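Local coordinates for lipopolysaccharide biosynthesis protein wbpB (Thermus thermophilus, PDB 3O9Z) that acts as a dehydrogenase in the biosynthesis of 2,3-diacetamido-2,3-dideoxy-D-mannuronic acid and binds NAD and 2-oxoglutarate, at residues Ser80-Leu84 and Glu174-Gly178; Val106-Glu110 and Arg289-Arg295; Tyr86-Arg90 and Glu111-Leu115. All blocks are in the same frame, centred on the assembly; numbering follows the deposited sequence.

In the fold
From the N terminus, the loop 80-84 follows strand 75-78 of the Rossmann fold. Interaction 1 joins it to helix 174-177 and closes a loop of 89 residues. Interaction 3 lies wholly within that loop. It closes a short loop of 20 residues between 86-90 and 111-115, on helices 85-94 and 109-122. Interaction 2 starts at the N-terminal end of helix 109-122, inside both loops, and closes a loop of 178 residues on helix 281-294, so it crosses both. Interactions 1 and 2 meet through G178 and R295, and H83 packs on L107. Interactions 2 and 3 meet around V106. Interaction 3 joins two helices within the NAD-binding fold; interactions 1 and 2 tie that fold to helix 174-177 and helix 281-294.

Interaction 1 (Ser80-Leu84 and Glu174-Gly178); sequences SPNHL and EAKSG. With NAD (nicotinamide-adenine-dinucleotide), chain E.
The H83 imidazole lies between two aliphatic side chains. K176 CG sits over one face, 3.8 Å from the centroid of the H83 ring and 15° off its normal, a CH-pi contact. L84 CG lies on the opposite face, offset toward the rim, and P81 CB meets the edge in plane. The contact joins the loop after strand 75-78 of the Rossmann fold to the short helix 174-177 of the C-terminal family region. H83 CG stands between the backbone N and the carbonyl carbon (chi1 68°), and the ring runs beside the extended K176 chain, both pointing the same way. H83 NE2 is hydrogen-bonded to E55 of the second subunit, so this side chain also reaches the subunit interface. The backbone adds a weak hydrogen bond, H83 N to K176 O at 2.9 Å.

N82 links the helix end to the cofactor. Its ND2 donates to S177 O at 2.9 Å with an N-H...O angle of 158°. The acceptor lies in the amide plane of N82. ND2 also bonds N183 OD1, and together these bonds fix which way the amide is turned. OD1 then faces the nicotinamide ribose as an acceptor. The loop lines the adenosine part of NAD as well: P81 CD is 3.4 Å from O4B of NAD, and L84 CD1 is 3.4 Å from N7A of NAD. The ribose hydroxyl O3D of NAD donates to N82 OD1 at 2.7 Å.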
# COMPACT_ATOMS: atom_id res chain seq x y z
N SER A 80 -6.16 -14.42 4.17
CA SER A 80 -5.12 -13.64 3.51
C SER A 80 -4.67 -14.29 2.19
O SER A 80 -5.08 -15.45 1.93
CB SER A 80 -3.94 -13.46 4.47
OG SER A 80 -3.51 -14.79 4.84
N PRO A 81 -3.85 -13.61 1.37
CA PRO A 81 -3.25 -14.22 0.16
C PRO A 81 -2.45 -15.48 0.51
O PRO A 81 -1.99 -15.65 1.65
CB PRO A 81 -2.32 -13.15 -0.38
CG PRO A 81 -3.02 -11.83 0.06
CD PRO A 81 -3.51 -12.17 1.45
N ASN A 82 -2.39 -16.42 -0.43
CA ASN A 82 -1.98 -17.78 -0.15
C ASN A 82 -0.62 -17.86 0.48
O ASN A 82 -0.44 -18.75 1.35
CB ASN A 82 -2.01 -18.62 -1.43
CG ASN A 82 -3.40 -18.64 -2.08
OD1 ASN A 82 -4.41 -18.31 -1.46
ND2 ASN A 82 -3.42 -19.09 -3.34
N HIS A 83 0.34 -17.05 0.04
CA HIS A 83 1.70 -17.17 0.57
C HIS A 83 1.76 -16.77 2.03
O HIS A 83 2.75 -17.13 2.71
CB HIS A 83 2.67 -16.33 -0.23
CG HIS A 83 2.46 -14.86 -0.07
ND1 HIS A 83 1.25 -14.23 -0.31
CD2 HIS A 83 3.33 -13.89 0.29
CE1 HIS A 83 1.39 -12.94 -0.09
NE2 HIS A 83 2.65 -12.70 0.24
N LEU A 84 0.76 -16.05 2.52
CA LEU A 84 0.76 -15.68 3.93
C LEU A 84 0.10 -16.74 4.79
O LEU A 84 0.11 -16.64 6.04
CB LEU A 84 -0.02 -14.34 4.10
CG LEU A 84 0.87 -13.18 3.69
CD1 LEU A 84 -0.05 -11.98 3.31
CD2 LEU A 84 1.78 -12.77 4.87
N GLU A 174 2.77 -15.66 -9.03
CA GLU A 174 2.94 -17.06 -8.64
C GLU A 174 3.57 -17.21 -7.27
O GLU A 174 3.25 -18.14 -6.53
CB GLU A 174 3.77 -17.78 -9.69
CG GLU A 174 3.78 -19.27 -9.40
CD GLU A 174 4.55 -20.08 -10.41
OE1 GLU A 174 5.52 -20.76 -10.01
OE2 GLU A 174 4.15 -20.13 -11.59
N ALA A 175 4.44 -16.27 -6.89
CA ALA A 175 5.00 -16.38 -5.53
C ALA A 175 3.98 -16.20 -4.44
O ALA A 175 4.16 -16.71 -3.32
CB ALA A 175 6.13 -15.37 -5.35
N LYS A 176 2.93 -15.43 -4.72
CA LYS A 176 1.87 -15.21 -3.77
C LYS A 176 0.74 -16.23 -3.81
O LYS A 176 0.14 -16.56 -2.80
CB LYS A 176 1.29 -13.78 -3.85
CG LYS A 176 2.34 -12.70 -3.61
CD LYS A 176 1.66 -11.34 -3.44
CE LYS A 176 2.78 -10.33 -3.14
NZ LYS A 176 2.13 -9.03 -2.73
N SER A 177 0.44 -16.66 -5.04
CA SER A 177 -0.74 -17.50 -5.23
C SER A 177 -0.48 -18.99 -5.45
O SER A 177 -1.40 -19.76 -5.24
CB SER A 177 -1.58 -17.00 -6.42
OG SER A 177 -0.94 -17.33 -7.62
N GLY A 178 0.73 -19.27 -5.89
CA GLY A 178 1.11 -20.62 -6.33
C GLY A 178 0.76 -20.93 -7.77
O GLY A 178 1.09 -22.02 -8.26
PA NAD E . -8.82 -10.69 -1.75
O1A NAD E . -10.21 -10.24 -2.03
O2A NAD E . -7.62 -10.18 -2.55
O5B NAD E . -8.68 -10.32 -0.22
C5B NAD E . -7.41 -10.56 0.33
C4B NAD E . -7.29 -9.76 1.64
O4B NAD E . -6.08 -10.11 2.36
C3B NAD E . -7.14 -8.25 1.29
O3B NAD E . -8.15 -7.45 1.94
C2B NAD E . -5.70 -7.90 1.70
O2B NAD E . -5.52 -6.54 2.14
C1B NAD E . -5.58 -8.88 2.90
N9A NAD E . -4.15 -9.07 3.27
C8A NAD E . -2.97 -8.88 2.63
N7A NAD E . -1.94 -9.15 3.43
C5A NAD E . -2.45 -9.44 4.67
C6A NAD E . -1.89 -9.79 5.95
N6A NAD E . -0.53 -9.82 6.13
N1A NAD E . -2.81 -10.03 6.88
C2A NAD E . -4.14 -10.02 6.80
N3A NAD E . -4.69 -9.67 5.61
C4A NAD E . -3.86 -9.43 4.59
O3 NAD E . -8.79 -12.29 -1.83
PN NAD E . -9.86 -13.37 -1.49
O1N NAD E . -10.53 -13.82 -2.79
O2N NAD E . -10.72 -12.92 -0.34
O5D NAD E . -8.96 -14.65 -1.13
C5D NAD E . -8.59 -14.70 0.22
C4D NAD E . -8.19 -16.17 0.49
O4D NAD E . -9.43 -16.91 0.42
C3D NAD E . -7.20 -16.80 -0.50
O3D NAD E . -6.45 -17.80 0.26
C2D NAD E . -8.16 -17.55 -1.44
O2D NAD E . -7.55 -18.70 -2.02
C1D NAD E . -9.36 -17.95 -0.58
N1N NAD E . -10.60 -18.08 -1.34
C2N NAD E . -11.35 -19.16 -1.18
C3N NAD E . -12.54 -19.38 -1.83
C7N NAD E . -13.20 -20.68 -1.57
O7N NAD E . -12.98 -21.34 -0.53
N7N NAD E . -14.12 -21.01 -2.47
C4N NAD E . -13.00 -18.38 -2.69
C5N NAD E . -12.23 -17.22 -2.77
C6N NAD E . -11.04 -17.05 -2.08

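Interaction 2 (Val106-Glu110 and Arg289-Arg295); sequences VLWPE and RVAALLR
R295 leaves its backbone with CG anti to the carbonyl carbon (chi1 -58°) and runs extended from CG to NE. This carries its guanidinium back over A292 toward L107 and W108. The W108 side chain starts the same way (chi1 -61°), which lays its indole against the arginine. NH1 and NH2 of R295 both donate hydrogen bonds to one atom, L107 O, at 2.9 and 3.0 Å respectively. L107 O lies in the guanidinium plane. NH2 comes in the carbonyl plane on a lone pair, while NH1 stands above that plane. NH1 also lies over the W108 ring, with the two planes 79° apart, so an edge of the guanidinium meets the face. R295 CZ is 4.4 Å from the centroid of the W108 six-membered ring, a cation-pi contact. R295 NE bonds G178 O and NH2 bonds T182 OG1, so bonds to three acceptors fix the position and rotation of the group. A292 CA lies over one guanidinium face, and A292 CB packs on P109 CD at 3.7 Å. W108 is the N-cap of helix 109-122. The arrangement is a helix N-terminus of the Rossmann fold docked against helix 281-294, close to the end of the chain.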
# COMPACT_ATOMS: atom_id res chain seq x y z
N VAL A 106 -1.36 -24.37 2.59
CA VAL A 106 -0.10 -23.70 2.37
C VAL A 106 0.33 -23.93 0.92
O VAL A 106 -0.39 -24.65 0.19
CB VAL A 106 1.04 -24.15 3.32
CG1 VAL A 106 0.64 -23.92 4.80
CG2 VAL A 106 1.35 -25.69 3.10
N LEU A 107 1.43 -23.34 0.51
CA LEU A 107 1.89 -23.42 -0.88
C LEU A 107 2.76 -24.63 -1.14
O LEU A 107 2.82 -25.14 -2.25
CB LEU A 107 2.60 -22.14 -1.35
CG LEU A 107 1.69 -20.91 -1.51
CD1 LEU A 107 2.58 -19.74 -2.00
CD2 LEU A 107 0.58 -21.37 -2.49
N TRP A 108 3.52 -25.10 -0.14
CA TRP A 108 4.59 -26.09 -0.39
C TRP A 108 4.52 -27.29 0.55
O TRP A 108 4.27 -27.15 1.73
CB TRP A 108 5.96 -25.43 -0.23
CG TRP A 108 6.18 -24.31 -1.19
CD1 TRP A 108 6.02 -22.96 -0.96
CD2 TRP A 108 6.59 -24.44 -2.56
NE1 TRP A 108 6.33 -22.26 -2.10
CE2 TRP A 108 6.67 -23.13 -3.10
CE3 TRP A 108 6.92 -25.52 -3.38
CZ2 TRP A 108 7.07 -22.89 -4.42
CZ3 TRP A 108 7.28 -25.27 -4.71
CH2 TRP A 108 7.36 -23.97 -5.21
N PRO A 109 4.88 -28.49 0.05
CA PRO A 109 5.06 -29.63 0.95
C PRO A 109 6.06 -29.38 2.11
O PRO A 109 5.77 -29.89 3.17
CB PRO A 109 5.59 -30.75 0.03
CG PRO A 109 4.96 -30.38 -1.34
CD PRO A 109 5.07 -28.85 -1.38
N GLU A 110 7.12 -28.61 1.90
CA GLU A 110 8.09 -28.34 3.00
C GLU A 110 7.36 -27.58 4.12
O GLU A 110 7.62 -27.80 5.30
CB GLU A 110 9.25 -27.52 2.47
CG GLU A 110 10.33 -27.15 3.48
CD GLU A 110 11.40 -26.29 2.84
OE1 GLU A 110 12.11 -25.57 3.57
OE2 GLU A 110 11.53 -26.35 1.60
N ARG A 289 0.91 -31.28 -2.69
CA ARG A 289 2.06 -31.89 -3.35
C ARG A 289 1.89 -31.91 -4.88
O ARG A 289 2.78 -31.53 -5.61
CB ARG A 289 2.26 -33.31 -2.80
CG ARG A 289 3.44 -33.99 -3.44
CD ARG A 289 3.50 -35.46 -3.01
NE ARG A 289 2.49 -36.31 -3.67
CZ ARG A 289 2.70 -36.95 -4.81
NH1 ARG A 289 3.85 -36.82 -5.46
NH2 ARG A 289 1.69 -37.65 -5.33
N VAL A 290 0.68 -32.25 -5.33
CA VAL A 290 0.37 -32.22 -6.75
C VAL A 290 0.45 -30.83 -7.38
O VAL A 290 1.12 -30.57 -8.39
CB VAL A 290 -1.03 -32.79 -7.03
CG1 VAL A 290 -1.37 -32.68 -8.50
CG2 VAL A 290 -1.11 -34.24 -6.57
N ALA A 291 -0.19 -29.88 -6.70
CA ALA A 291 -0.16 -28.53 -7.19
C ALA A 291 1.25 -27.94 -7.24
O ALA A 291 1.64 -27.22 -8.19
CB ALA A 291 -1.11 -27.64 -6.39
N ALA A 292 2.02 -28.27 -6.20
CA ALA A 292 3.39 -27.75 -6.20
C ALA A 292 4.27 -28.32 -7.33
O ALA A 292 5.01 -27.57 -7.98
CB ALA A 292 4.04 -28.02 -4.83
N LEU A 293 4.10 -29.61 -7.60
CA LEU A 293 4.79 -30.26 -8.73
C LEU A 293 4.51 -29.54 -10.03
O LEU A 293 5.40 -29.31 -10.86
CB LEU A 293 4.35 -31.71 -8.86
CG LEU A 293 4.82 -32.79 -7.90
CD1 LEU A 293 4.11 -34.12 -8.15
CD2 LEU A 293 6.34 -32.91 -8.09
N LEU A 294 3.23 -29.21 -10.20
CA LEU A 294 2.77 -28.56 -11.42
C LEU A 294 3.37 -27.18 -11.69
O LEU A 294 3.29 -26.68 -12.82
CB LEU A 294 1.24 -28.50 -11.39
CG LEU A 294 0.52 -29.80 -11.72
CD1 LEU A 294 -1.00 -29.69 -11.44
CD2 LEU A 294 0.78 -30.15 -13.22
N ARG A 295 3.95 -26.52 -10.68
CA ARG A 295 4.61 -25.24 -10.97
C ARG A 295 5.82 -25.32 -11.87
O ARG A 295 6.16 -24.38 -12.58
CB ARG A 295 5.00 -24.48 -9.69
CG ARG A 295 3.81 -24.22 -8.81
CD ARG A 295 4.16 -23.54 -7.46
NE ARG A 295 2.95 -23.63 -6.68
CZ ARG A 295 2.87 -24.05 -5.43
NH1 ARG A 295 4.01 -24.33 -4.73
NH2 ARG A 295 1.71 -24.18 -4.84

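Interaction 3 (Tyr86-Arg90 and Glu111-Leu115); sequences YPQIR and EIARL. With NAD (nicotinamide-adenine-dinucleotide), chain E.
E111 opens the segment by lying over one face of the Y86 ring. This joins two neighbouring helices of the Rossmann fold, 85-94 and 109-122, each of which follows a parallel strand in successive beta-alpha-beta units. The short helical segments are nearly parallel, 4° apart, with axes 11.0 Å from each other. E111 CG is 3.7 Å from the centroid of the Y86 ring and 13° off its normal, a CH-pi contact. E111 CB comes still nearer the rim, 3.4 Å from Y86 CD1. E111 OE1 accepts from W108 N at the start of its own helix, which anchors the carboxylate over the CB side of the ring. Y86 has CG anti to its own N (chi1 171°), which sends the ring out toward helix 109-122.

R114 then meets the far end of the tyrosine: its CB is 3.4 Å from Y86 OH, while its guanidinium leads away. L115 ends the segment as an apolar wedge. Its CD2 is 3.6 Å from I89 CG2 and 3.7 Å from Y86 CE1. I89 and L115 cross at about a right angle. I89 also rests on strands 75-78 and 98-101, which places this corner against the sheet.

Other side chains of helix 85-94 serve the cofactor and the interface. Q88 NE2 lies 3.1 Å from adenine N1A of NAD and bonds E57 of the second subunit. R90 forms salt bridges with E64 and D65 of that subunit. R90 CG lies over the Y86 face opposite E111, offset toward the rim, and the bent R90 chain returns NH2 to donate to Y86 OH at 2.7 Å.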
# COMPACT_ATOMS: atom_id res chain seq x y z
N TYR A 86 1.01 -19.92 5.39
CA TYR A 86 2.03 -20.62 6.22
C TYR A 86 2.48 -19.72 7.40
O TYR A 86 2.38 -20.20 8.55
CB TYR A 86 3.21 -21.05 5.34
CG TYR A 86 4.37 -21.59 6.16
CD1 TYR A 86 4.22 -22.79 6.83
CD2 TYR A 86 5.59 -20.93 6.18
CE1 TYR A 86 5.28 -23.31 7.58
CE2 TYR A 86 6.67 -21.44 6.93
CZ TYR A 86 6.47 -22.65 7.57
OH TYR A 86 7.53 -23.22 8.29
N PRO A 87 2.99 -18.48 7.12
CA PRO A 87 3.51 -17.72 8.29
C PRO A 87 2.42 -17.29 9.24
O PRO A 87 2.75 -17.02 10.42
CB PRO A 87 4.30 -16.57 7.67
CG PRO A 87 3.62 -16.40 6.29
CD PRO A 87 3.38 -17.85 5.85
N GLN A 88 1.17 -17.12 8.79
CA GLN A 88 0.06 -16.81 9.68
C GLN A 88 -0.41 -17.98 10.53
O GLN A 88 -0.85 -17.82 11.66
CB GLN A 88 -1.14 -16.08 9.01
CG GLN A 88 -0.70 -14.73 8.46
CD GLN A 88 -1.84 -13.91 7.94
OE1 GLN A 88 -2.87 -14.41 7.50
NE2 GLN A 88 -1.65 -12.59 8.07
N ILE A 89 -0.31 -19.18 9.94
CA ILE A 89 -0.50 -20.39 10.73
C ILE A 89 0.68 -20.52 11.73
O ILE A 89 0.38 -20.79 12.89
CB ILE A 89 -0.52 -21.61 9.80
CG1 ILE A 89 -1.79 -21.64 8.93
CG2 ILE A 89 -0.40 -22.88 10.66
CD1 ILE A 89 -1.57 -22.50 7.65
N ARG A 90 1.91 -20.16 11.37
CA ARG A 90 3.01 -20.21 12.38
C ARG A 90 2.66 -19.21 13.49
O ARG A 90 2.94 -19.46 14.68
CB ARG A 90 4.33 -19.80 11.74
CG ARG A 90 4.83 -20.83 10.73
CD ARG A 90 5.68 -21.90 11.31
NE ARG A 90 6.83 -21.38 12.06
CZ ARG A 90 8.07 -21.30 11.59
NH1 ARG A 90 9.03 -20.83 12.39
NH2 ARG A 90 8.43 -21.70 10.37
N GLU A 111 6.38 -26.74 3.76
CA GLU A 111 5.62 -25.99 4.76
C GLU A 111 4.70 -26.93 5.54
O GLU A 111 4.56 -26.83 6.76
CB GLU A 111 4.83 -24.82 4.11
CG GLU A 111 5.77 -23.78 3.54
CD GLU A 111 5.08 -22.75 2.67
OE1 GLU A 111 4.06 -23.12 2.06
OE2 GLU A 111 5.53 -21.58 2.68
N ILE A 112 4.04 -27.89 4.86
CA ILE A 112 3.25 -28.91 5.52
C ILE A 112 4.16 -29.66 6.53
O ILE A 112 3.69 -29.83 7.67
CB ILE A 112 2.66 -29.94 4.50
CG1 ILE A 112 1.57 -29.28 3.63
CG2 ILE A 112 2.14 -31.16 5.23
CD1 ILE A 112 0.26 -29.00 4.31
N ALA A 113 5.38 -30.03 6.11
CA ALA A 113 6.28 -30.81 6.99
C ALA A 113 6.68 -29.99 8.22
O ALA A 113 6.71 -30.52 9.34
CB ALA A 113 7.49 -31.27 6.22
N ARG A 114 6.97 -28.70 8.04
CA ARG A 114 7.38 -27.88 9.15
C ARG A 114 6.20 -27.66 10.07
O ARG A 114 6.34 -27.65 11.31
CB ARG A 114 7.98 -26.55 8.68
CG ARG A 114 9.23 -26.56 7.82
CD ARG A 114 10.50 -26.93 8.58
NE ARG A 114 11.50 -27.49 7.65
CZ ARG A 114 12.75 -27.78 7.97
NH1 ARG A 114 13.20 -27.58 9.20
NH2 ARG A 114 13.57 -28.28 7.05
N LEU A 115 4.99 -27.45 9.52
CA LEU A 115 3.79 -27.37 10.32
C LEU A 115 3.47 -28.59 11.17
O LEU A 115 3.05 -28.44 12.31
CB LEU A 115 2.56 -26.88 9.51
CG LEU A 115 2.58 -25.49 8.87
CD1 LEU A 115 1.16 -25.33 8.23
CD2 LEU A 115 2.79 -24.44 10.00
PA NAD E . -8.82 -10.69 -1.75
O1A NAD E . -10.21 -10.24 -2.03
O2A NAD E . -7.62 -10.18 -2.55
O5B NAD E . -8.68 -10.32 -0.22
C5B NAD E . -7.41 -10.56 0.33
C4B NAD E . -7.29 -9.76 1.64
O4B NAD E . -6.08 -10.11 2.36
C3B NAD E . -7.14 -8.25 1.29
O3B NAD E . -8.15 -7.45 1.94
C2B NAD E . -5.70 -7.90 1.70
O2B NAD E . -5.52 -6.54 2.14
C1B NAD E . -5.58 -8.88 2.90
N9A NAD E . -4.15 -9.07 3.27
C8A NAD E . -2.97 -8.88 2.63
N7A NAD E . -1.94 -9.15 3.43
C5A NAD E . -2.45 -9.44 4.67
C6A NAD E . -1.89 -9.79 5.95
N6A NAD E . -0.53 -9.82 6.13
N1A NAD E . -2.81 -10.03 6.88
C2A NAD E . -4.14 -10.02 6.80
N3A NAD E . -4.69 -9.67 5.61
C4A NAD E . -3.86 -9.43 4.59
O3 NAD E . -8.79 -12.29 -1.83
PN NAD E . -9.86 -13.37 -1.49
O1N NAD E . -10.53 -13.82 -2.79
O2N NAD E . -10.72 -12.92 -0.34
O5D NAD E . -8.96 -14.65 -1.13
C5D NAD E . -8.59 -14.70 0.22
C4D NAD E . -8.19 -16.17 0.49
O4D NAD E . -9.43 -16.91 0.42
C3D NAD E . -7.20 -16.80 -0.50
O3D NAD E . -6.45 -17.80 0.26
C2D NAD E . -8.16 -17.55 -1.44
O2D NAD E . -7.55 -18.70 -2.02
C1D NAD E . -9.36 -17.95 -0.58
N1N NAD E . -10.60 -18.08 -1.34
C2N NAD E . -11.35 -19.16 -1.18
C3N NAD E . -12.54 -19.38 -1.83
C7N NAD E . -13.20 -20.68 -1.57
O7N NAD E . -12.98 -21.34 -0.53
N7N NAD E . -14.12 -21.01 -2.47
C4N NAD E . -13.00 -18.38 -2.69
C5N NAD E . -12.23 -17.22 -2.77
C6N NAD E . -11.04 -17.05 -2.08